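Local coordinates for protein BlEst2 (Bacillus licheniformis, PDB 6WPX) that probably hydrolyses ester bonds as a lipase or esterase of the alpha/beta-hydrolase clan, and is seen here as a propeptide form whose C-terminal domain is autoinhibitory, at residues H149-A154 against A346-G351; D155-N160 against L169-D174; S413-N418 against G445-T450. One frame throughout, in Å; residues are numbered along the deposited sequence.

Contact 1: residues H149-A154 against A346-G351; sequences HGSQLA and ADVFEG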
loop_
_atom_site.group_PDB
_atom_site.type_symbol
_atom_site.label_atom_id
_atom_site.label_comp_id
_atom_site.label_asym_id
_atom_site.label_seq_id
_atom_site.Cartn_x
_atom_site.Cartn_y
_atom_site.Cartn_z
ATOM N N HIS A 149 -5.071 -3.597 -6.735
ATOM C CA HIS A 149 -6.027 -2.481 -6.660
ATOM C C HIS A 149 -5.387 -1.239 -6.013
ATOM O O HIS A 149 -6.076 -0.302 -5.656
ATOM C CB HIS A 149 -7.356 -2.886 -5.965
ATOM C CG HIS A 149 -8.060 -4.023 -6.654
ATOM N ND1 HIS A 149 -9.059 -3.802 -7.575
ATOM C CD2 HIS A 149 -7.820 -5.347 -6.583
ATOM C CE1 HIS A 149 -9.436 -4.995 -7.999
ATOM N NE2 HIS A 149 -8.715 -5.955 -7.444
ATOM N N GLY A 150 -4.073 -1.247 -5.881
ATOM C CA GLY A 150 -3.362 -0.126 -5.303
ATOM C C GLY A 150 -3.086 -0.228 -3.820
ATOM O O GLY A 150 -3.604 -1.100 -3.115
ATOM N N SER A 151 -2.274 0.698 -3.353
ATOM C CA SER A 151 -1.849 0.790 -1.978
ATOM C C SER A 151 -2.394 2.064 -1.320
ATOM O O SER A 151 -2.116 3.172 -1.802
ATOM C CB SER A 151 -0.326 0.784 -1.925
ATOM O OG SER A 151 0.080 1.153 -0.620
ATOM N N GLN A 152 -3.166 1.904 -0.222
ATOM C CA GLN A 152 -3.684 3.060 0.548
ATOM C C GLN A 152 -2.515 3.798 1.232
ATOM O O GLN A 152 -2.617 4.987 1.523
ATOM C CB GLN A 152 -4.760 2.657 1.570
ATOM C CG GLN A 152 -6.041 2.057 0.927
ATOM C CD GLN A 152 -5.974 0.533 0.868
ATOM O OE1 GLN A 152 -4.891 -0.075 0.791
ATOM N NE2 GLN A 152 -7.143 -0.110 0.870
ATOM N N LEU A 153 -1.396 3.096 1.434
ATOM C CA LEU A 153 -0.179 3.692 1.987
ATOM C C LEU A 153 0.480 4.584 0.928
ATOM O O LEU A 153 1.019 5.635 1.272
ATOM C CB LEU A 153 0.766 2.607 2.488
ATOM C CG LEU A 153 0.303 1.923 3.791
ATOM C CD1 LEU A 153 1.140 0.663 4.060
ATOM C CD2 LEU A 153 0.388 2.915 4.991
ATOM N N ALA A 154 0.403 4.183 -0.372
ATOM C CA ALA A 154 0.891 5.044 -1.445
ATOM C C ALA A 154 -0.024 6.273 -1.526
ATOM O O ALA A 154 0.486 7.366 -1.709
ATOM C CB ALA A 154 0.925 4.300 -2.782
ATOM N N ALA A 346 8.414 0.935 6.251
ATOM C CA ALA A 346 8.755 -0.050 5.210
ATOM C C ALA A 346 8.047 0.290 3.904
ATOM O O ALA A 346 7.252 1.207 3.899
ATOM C CB ALA A 346 8.332 -1.389 5.713
ATOM N N ASP A 347 8.352 -0.469 2.852
ATOM C CA ASP A 347 7.714 -0.336 1.514
ATOM C C ASP A 347 7.678 1.134 1.071
ATOM O O ASP A 347 8.719 1.764 0.968
ATOM C CB ASP A 347 6.397 -1.134 1.393
ATOM C CG ASP A 347 5.229 -0.865 2.365
ATOM O OD1 ASP A 347 5.217 -1.447 3.455
ATOM O OD2 ASP A 347 4.333 -0.080 2.006
ATOM N N VAL A 348 6.482 1.607 0.774
ATOM C CA VAL A 348 6.158 2.989 0.357
ATOM C C VAL A 348 6.866 3.998 1.260
ATOM O O VAL A 348 7.290 4.990 0.724
ATOM C CB VAL A 348 4.636 3.136 0.352
ATOM C CG1 VAL A 348 4.196 4.575 0.405
ATOM C CG2 VAL A 348 4.058 2.413 -0.842
ATOM N N PHE A 349 6.975 3.727 2.564
ATOM C CA PHE A 349 7.653 4.677 3.444
ATOM C C PHE A 349 9.079 4.212 3.813
ATOM O O PHE A 349 9.656 4.737 4.767
ATOM C CB PHE A 349 6.810 4.971 4.708
ATOM C CG PHE A 349 5.599 5.847 4.472
ATOM C CD1 PHE A 349 4.373 5.292 4.136
ATOM C CD2 PHE A 349 5.688 7.224 4.593
ATOM C CE1 PHE A 349 3.253 6.110 3.915
ATOM C CE2 PHE A 349 4.567 8.042 4.366
ATOM C CZ PHE A 349 3.358 7.480 4.044
ATOM N N GLU A 350 9.678 3.283 3.043
ATOM C CA GLU A 350 11.056 2.841 3.293
ATOM C C GLU A 350 12.009 4.055 3.458
ATOM O O GLU A 350 11.906 5.039 2.708
ATOM C CB GLU A 350 11.546 1.952 2.138
ATOM C CG GLU A 350 12.949 1.396 2.302
ATOM C CD GLU A 350 13.269 0.309 1.306
ATOM O OE1 GLU A 350 13.186 -0.878 1.692
ATOM O OE2 GLU A 350 13.520 0.631 0.122
ATOM N N GLY A 351 12.886 3.983 4.456
ATOM C CA GLY A 351 13.869 5.029 4.715
ATOM C C GLY A 351 13.577 5.926 5.900
ATOM O O GLY A 351 14.428 6.714 6.293
HETATM O O HOH W 1 1.949 -0.338 0.490
#
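With chi1 at 161°, Val348 turns CG1 opposite its own backbone N, and both methyls face the first turn of helix 152-157: CG1 lies 3.5 Å from Leu153 O, while CG2 rests 4.1 Å from Ala154 CB. Asp347 CG stands between its backbone N and carbonyl carbon (chi1 58°), and OD2 takes a weak bond from Val348 N. A water bridges Ser151 and Asp347. It accepts from Ser151 OG at 2.6 Å and donates to Asp347 OD2 at 2.8 Å. Ser151 OG also takes the N-H of Ala154 at 3.1 Å and, weakly, that of Leu153. The Leu153 side chain crosses Asp347 at about a right angle, and its other neighbours include Phe219 and Tyr223 of helix 218-224. Phe349 brings CE1 to 3.5 Å from Leu153 O, obliquely to the ring. Replacing Ser151 by an alanine would probably leave the N-H groups of Leu153 and Ala154 without their cap and the water without its serine donor. This is a serine N-cap at a helix start, against which a loop between two strands of the C-terminal region packs, consistent with the close apposition of that region and the hydrolase domain.

Contact 2: residues D155-N160 against L169-D174; sequences DLAYSN and LGQKND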
loop_
_atom_site.group_PDB
_atom_site.type_symbol
_atom_site.label_atom_id
_atom_site.label_comp_id
_atom_site.label_asym_id
_atom_site.label_seq_id
_atom_site.Cartn_x
_atom_site.Cartn_y
_atom_site.Cartn_z
ATOM N N ASP A 155 -1.365 6.102 -1.329
ATOM C CA ASP A 155 -2.308 7.228 -1.328
ATOM C C ASP A 155 -1.920 8.193 -0.235
ATOM O O ASP A 155 -1.937 9.405 -0.455
ATOM C CB ASP A 155 -3.745 6.772 -1.077
ATOM C CG ASP A 155 -4.292 5.906 -2.171
ATOM O OD1 ASP A 155 -3.638 5.802 -3.227
ATOM O OD2 ASP A 155 -5.400 5.366 -1.997
ATOM N N LEU A 156 -1.560 7.644 0.937
ATOM C CA LEU A 156 -1.107 8.417 2.090
ATOM C C LEU A 156 0.161 9.193 1.766
ATOM O O LEU A 156 0.199 10.399 2.026
ATOM C CB LEU A 156 -0.914 7.522 3.342
ATOM C CG LEU A 156 -0.320 8.197 4.581
ATOM C CD1 LEU A 156 -1.265 9.279 5.156
ATOM C CD2 LEU A 156 0.016 7.151 5.665
ATOM N N ALA A 157 1.184 8.524 1.189
ATOM C CA ALA A 157 2.468 9.132 0.815
ATOM C C ALA A 157 2.314 10.335 -0.137
ATOM O O ALA A 157 3.131 11.250 -0.106
ATOM C CB ALA A 157 3.359 8.096 0.153
ATOM N N TYR A 158 1.323 10.285 -1.029
ATOM C CA TYR A 158 1.067 11.328 -2.012
ATOM C C TYR A 158 0.067 12.391 -1.534
ATOM O O TYR A 158 -0.266 13.304 -2.285
ATOM C CB TYR A 158 0.623 10.691 -3.336
ATOM C CG TYR A 158 1.819 10.241 -4.127
ATOM C CD1 TYR A 158 2.467 9.042 -3.825
ATOM C CD2 TYR A 158 2.380 11.061 -5.109
ATOM C CE1 TYR A 158 3.623 8.656 -4.499
ATOM C CE2 TYR A 158 3.549 10.688 -5.779
ATOM C CZ TYR A 158 4.158 9.481 -5.473
ATOM O OH TYR A 158 5.286 9.098 -6.140
ATOM N N SER A 159 -0.368 12.305 -0.285
ATOM C CA SER A 159 -1.360 13.246 0.259
ATOM C C SER A 159 -0.729 14.511 0.810
ATOM O O SER A 159 0.482 14.558 1.020
ATOM C CB SER A 159 -2.254 12.560 1.288
ATOM O OG SER A 159 -1.553 12.358 2.505
ATOM N N ASN A 160 -1.541 15.565 0.977
ATOM C CA ASN A 160 -1.066 16.858 1.458
ATOM C C ASN A 160 -0.280 16.792 2.754
ATOM O O ASN A 160 0.805 17.339 2.797
ATOM C CB ASN A 160 -2.236 17.859 1.583
ATOM C CG ASN A 160 -2.703 18.326 0.234
ATOM O OD1 ASN A 160 -3.285 17.560 -0.528
ATOM N ND2 ASN A 160 -2.424 19.571 -0.105
ATOM N N LEU A 169 12.248 11.749 2.267
ATOM C CA LEU A 169 12.457 10.296 2.208
ATOM C C LEU A 169 12.796 9.834 0.761
ATOM O O LEU A 169 13.325 8.732 0.572
ATOM C CB LEU A 169 11.258 9.502 2.775
ATOM C CG LEU A 169 11.006 9.550 4.303
ATOM C CD1 LEU A 169 10.002 8.454 4.732
ATOM C CD2 LEU A 169 12.289 9.381 5.107
ATOM N N GLY A 170 12.506 10.692 -0.228
ATOM C CA GLY A 170 12.681 10.402 -1.653
ATOM C C GLY A 170 11.738 9.302 -2.085
ATOM O O GLY A 170 12.055 8.524 -2.985
ATOM N N GLN A 171 10.587 9.190 -1.399
ATOM C CA GLN A 171 9.619 8.131 -1.678
ATOM C C GLN A 171 8.713 8.471 -2.850
ATOM O O GLN A 171 7.883 7.649 -3.232
ATOM C CB GLN A 171 8.822 7.722 -0.413
ATOM C CG GLN A 171 7.779 8.727 0.053
ATOM C CD GLN A 171 7.180 8.352 1.382
ATOM O OE1 GLN A 171 7.499 8.936 2.419
ATOM N NE2 GLN A 171 6.293 7.369 1.388
ATOM N N LYS A 172 8.830 9.678 -3.402
ATOM C CA LYS A 172 8.029 9.985 -4.560
ATOM C C LYS A 172 8.863 9.678 -5.777
ATOM O O LYS A 172 9.918 10.278 -6.010
ATOM C CB LYS A 172 7.473 11.410 -4.568
ATOM C CG LYS A 172 6.354 11.632 -3.553
ATOM C CD LYS A 172 5.928 13.101 -3.521
ATOM C CE LYS A 172 4.517 13.237 -2.996
ATOM N NZ LYS A 172 4.170 14.647 -2.672
ATOM N N ASN A 173 8.441 8.647 -6.485
ATOM C CA ASN A 173 9.058 8.225 -7.721
ATOM C C ASN A 173 7.927 7.611 -8.520
ATOM O O ASN A 173 6.814 7.480 -8.005
ATOM C CB ASN A 173 10.235 7.257 -7.481
ATOM C CG ASN A 173 9.884 6.022 -6.671
ATOM O OD1 ASN A 173 8.897 5.355 -6.917
ATOM N ND2 ASN A 173 10.704 5.666 -5.708
ATOM N N ASP A 174 8.202 7.271 -9.777
ATOM C CA ASP A 174 7.225 6.725 -10.691
ATOM C C ASP A 174 6.598 5.439 -10.181
ATOM O O ASP A 174 5.417 5.238 -10.449
ATOM C CB ASP A 174 7.875 6.473 -12.043
ATOM C CG ASP A 174 8.174 7.714 -12.869
ATOM O OD1 ASP A 174 7.811 8.823 -12.430
ATOM O OD2 ASP A 174 8.703 7.561 -13.990
HETATM O O HOH W 2 2.751 13.933 -0.319
#
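A CH-pi contact between Lys172 and Tyr158 joins the end of helix 152-157 to the short link between helices 163-169 and 174-178. The two side chains slide past each other in opposite directions, the extended lysine lying across one face of the ring: its CG sits 4.0 Å from the centroid of Tyr158, 28° off the normal, and CE reaches 3.7 Å from Tyr158 CD2. Beyond the ring, the Tyr158 hydroxyl takes a weak bond from Asn173 N. The lysine then delivers its ammonium to a water at 2.8 Å from NZ. That water also donates to Ala157 O and Ser159 O, tying together the carbonyls where the helix unwinds, and NZ also hydrogen-bonds to Tyr416 OH. Gln171 CG stands between its backbone N and carbonyl carbon (chi1 73°) and the chain then runs out extended, bringing NE2 to 3.3 Å from Ala157 CB. Leu156 O, another carbonyl at the helix end, is held twice, by Ser159 N and by Ser159 OG at 2.7 Å, the hydroxyl lying in the carbonyl plane on a lone pair. The link itself is a compact helix-to-helix connection, opened by a Schellman motif at Gly170 and closed by Asn173 as N-cap, its OD1 bonded to Val176 N.

Contact 3: residues S413-N418 against G445-T450; sequences SIRYEN and GMYSVT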
loop_
_atom_site.group_PDB
_atom_site.type_symbol
_atom_site.label_atom_id
_atom_site.label_comp_id
_atom_site.label_asym_id
_atom_site.label_seq_id
_atom_site.Cartn_x
_atom_site.Cartn_y
_atom_site.Cartn_z
ATOM N N SER A 413 -5.710 19.659 -1.270
ATOM C CA SER A 413 -5.568 18.754 -2.397
ATOM C C SER A 413 -4.285 18.986 -3.195
ATOM O O SER A 413 -3.676 20.060 -3.118
ATOM C CB SER A 413 -6.793 18.828 -3.307
ATOM O OG SER A 413 -6.907 20.141 -3.821
ATOM N N ILE A 414 -3.848 17.939 -3.909
ATOM C CA ILE A 414 -2.710 17.982 -4.831
ATOM C C ILE A 414 -3.151 17.284 -6.105
ATOM O O ILE A 414 -3.712 16.187 -6.043
ATOM C CB ILE A 414 -1.368 17.356 -4.320
ATOM C CG1 ILE A 414 -0.930 17.911 -2.961
ATOM C CG2 ILE A 414 -0.245 17.562 -5.349
ATOM C CD1 ILE A 414 0.112 16.992 -2.180
ATOM N N ARG A 415 -2.890 17.922 -7.250
ATOM C CA ARG A 415 -3.115 17.335 -8.554
ATOM C C ARG A 415 -1.737 17.173 -9.198
ATOM O O ARG A 415 -0.962 18.126 -9.279
ATOM C CB ARG A 415 -4.064 18.176 -9.428
ATOM C CG ARG A 415 -4.411 17.462 -10.738
ATOM C CD ARG A 415 -5.255 18.309 -11.664
ATOM N NE ARG A 415 -4.692 19.642 -11.884
ATOM C CZ ARG A 415 -3.845 19.941 -12.861
ATOM N NH1 ARG A 415 -3.470 19.012 -13.729
ATOM N NH2 ARG A 415 -3.370 21.174 -12.981
ATOM N N TYR A 416 -1.427 15.944 -9.596
ATOM C CA TYR A 416 -0.178 15.544 -10.235
ATOM C C TYR A 416 -0.441 15.246 -11.702
ATOM O O TYR A 416 -1.535 14.816 -12.056
ATOM C CB TYR A 416 0.387 14.253 -9.602
ATOM C CG TYR A 416 0.663 14.316 -8.123
ATOM C CD1 TYR A 416 -0.330 14.008 -7.195
ATOM C CD2 TYR A 416 1.931 14.627 -7.644
ATOM C CE1 TYR A 416 -0.071 14.025 -5.828
ATOM C CE2 TYR A 416 2.187 14.703 -6.276
ATOM C CZ TYR A 416 1.191 14.363 -5.373
ATOM O OH TYR A 416 1.441 14.396 -4.015
ATOM N N GLU A 417 0.576 15.451 -12.539
ATOM C CA GLU A 417 0.559 15.175 -13.983
ATOM C C GLU A 417 1.844 14.473 -14.296
ATOM O O GLU A 417 2.913 15.005 -13.989
ATOM C CB GLU A 417 0.546 16.475 -14.787
ATOM C CG GLU A 417 -0.810 17.090 -15.008
ATOM C CD GLU A 417 -0.713 18.374 -15.812
ATOM O OE1 GLU A 417 0.070 18.416 -16.788
ATOM O OE2 GLU A 417 -1.425 19.340 -15.467
ATOM N N ASN A 418 1.760 13.257 -14.854
ATOM C CA ASN A 418 2.918 12.447 -15.227
ATOM C C ASN A 418 3.953 12.310 -14.092
ATOM O O ASN A 418 5.155 12.434 -14.327
ATOM C CB ASN A 418 3.551 12.966 -16.536
ATOM C CG ASN A 418 2.562 13.172 -17.659
ATOM O OD1 ASN A 418 2.059 12.218 -18.262
ATOM N ND2 ASN A 418 2.257 14.426 -17.961
ATOM N N GLY A 445 -5.263 14.016 -14.607
ATOM C CA GLY A 445 -4.198 13.814 -13.624
ATOM C C GLY A 445 -4.528 12.984 -12.392
ATOM O O GLY A 445 -5.669 12.547 -12.206
ATOM N N MET A 446 -3.521 12.778 -11.528
ATOM C CA MET A 446 -3.667 12.029 -10.268
ATOM C C MET A 446 -3.990 13.042 -9.188
ATOM O O MET A 446 -3.211 13.968 -8.959
ATOM C CB MET A 446 -2.350 11.345 -9.851
ATOM C CG MET A 446 -2.245 9.888 -10.151
ATOM S SD MET A 446 -3.667 8.843 -9.816
ATOM C CE MET A 446 -3.844 8.977 -8.125
ATOM N N TYR A 447 -5.098 12.841 -8.495
ATOM C CA TYR A 447 -5.504 13.715 -7.406
ATOM C C TYR A 447 -5.324 13.022 -6.075
ATOM O O TYR A 447 -5.609 11.834 -5.933
ATOM C CB TYR A 447 -6.992 14.052 -7.519
ATOM C CG TYR A 447 -7.343 14.975 -8.653
ATOM C CD1 TYR A 447 -7.487 14.492 -9.954
ATOM C CD2 TYR A 447 -7.589 16.324 -8.425
ATOM C CE1 TYR A 447 -7.829 15.339 -11.002
ATOM C CE2 TYR A 447 -7.960 17.176 -9.464
ATOM C CZ TYR A 447 -8.092 16.674 -10.746
ATOM O OH TYR A 447 -8.434 17.513 -11.774
ATOM N N SER A 448 -4.933 13.789 -5.089
ATOM C CA SER A 448 -4.952 13.325 -3.728
ATOM C C SER A 448 -5.752 14.385 -2.986
ATOM O O SER A 448 -5.413 15.551 -3.052
ATOM C CB SER A 448 -3.561 13.159 -3.145
ATOM O OG SER A 448 -3.786 12.783 -1.800
ATOM N N VAL A 449 -6.865 13.994 -2.361
ATOM C CA VAL A 449 -7.713 14.915 -1.639
ATOM C C VAL A 449 -7.743 14.544 -0.187
ATOM O O VAL A 449 -8.025 13.408 0.155
ATOM C CB VAL A 449 -9.132 15.044 -2.256
ATOM C CG1 VAL A 449 -9.902 16.185 -1.600
ATOM C CG2 VAL A 449 -9.055 15.262 -3.768
ATOM N N THR A 450 -7.409 15.511 0.666
ATOM C CA THR A 450 -7.442 15.368 2.114
ATOM C C THR A 450 -8.613 16.177 2.633
ATOM O O THR A 450 -8.634 17.392 2.472
ATOM C CB THR A 450 -6.119 15.802 2.748
ATOM O OG1 THR A 450 -5.088 14.923 2.314
ATOM C CG2 THR A 450 -6.169 15.737 4.255
#
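Arg415 lays its aliphatic chain over one face of the Tyr447 ring, CG standing 3.8 Å from the ring centroid in a CH-pi contact, only 15° off the normal but offset toward the rim. The two side chains run alongside each other in the same direction, and CD of Arg415 comes within 3.3 Å of Tyr447 OH. With CG anti to the backbone N and the chain extended through CD, the arginine runs along the ring; it then bends at chi3 (51°), which leaves the guanidinium inclined to the ring rather than stacked on it. NH1 forms a salt bridge of 2.7 Å with Glu417 OE2, in the guanidinium plane and on the anti lone pair of the carboxylate; Tyr447 OH, for its part, bonds to Lys443 O.

Tyr416 lies on the other face of the sheet. Its CD1 edge meets Met446 O at 3.4 Å, its CB packs on Met446 CB, and CG2 of Ile414 stands 3.5 Å above one ring face. Its hydroxyl leaves the sheet to bond Tyr158 O.

Between the two faces, four backbone bonds join the strands. Ile414 and Ser448 exchange two as a hydrogen-bonded pair, and so do Tyr416 and Met446, the bond from Tyr416 N to Met446 O being the shortest at 2.7 Å. Between them, Arg415 and Tyr447 form a non-hydrogen-bonded pair, as do Ser413 and Val449. Gly445 fits because a side chain there would run into Tyr416 O. The N-to-C directions of the two strand segments are 161° apart, close to antiparallel, and the segments belong to neighbouring strands, 407-417 and 445-456, inside an antiparallel sheet flanked by strands 420-431 and 462-473, the regular pairing of the C-terminal beta sheet, whose Tyr416 face is turned to the helix-end region of the hydrolase domain.

All three contacts are buried, though their centres lie at different distances from the centre of the chain: about 4 Å for contact 1, 11 Å for contact 2 and 17 Å for contact 3. Contacts 1 and 2 share helix 152-157, one using its start and the other its end, and they touch where Val348 and Phe349 pack on Gln171. Contact 3 joins strands instead and meets contact 2 through the Tyr416 hydroxyl, which probably hydrogen-bonds to Tyr158 O and Lys172 NZ, and through packing of Ser448 and Ile414 on Ser159 and Asn160; it does not touch contact 1. Contact 1 relies on apolar packing and a water, contact 2 on an aromatic-aliphatic overlap, contact 3 on regular backbone bonding.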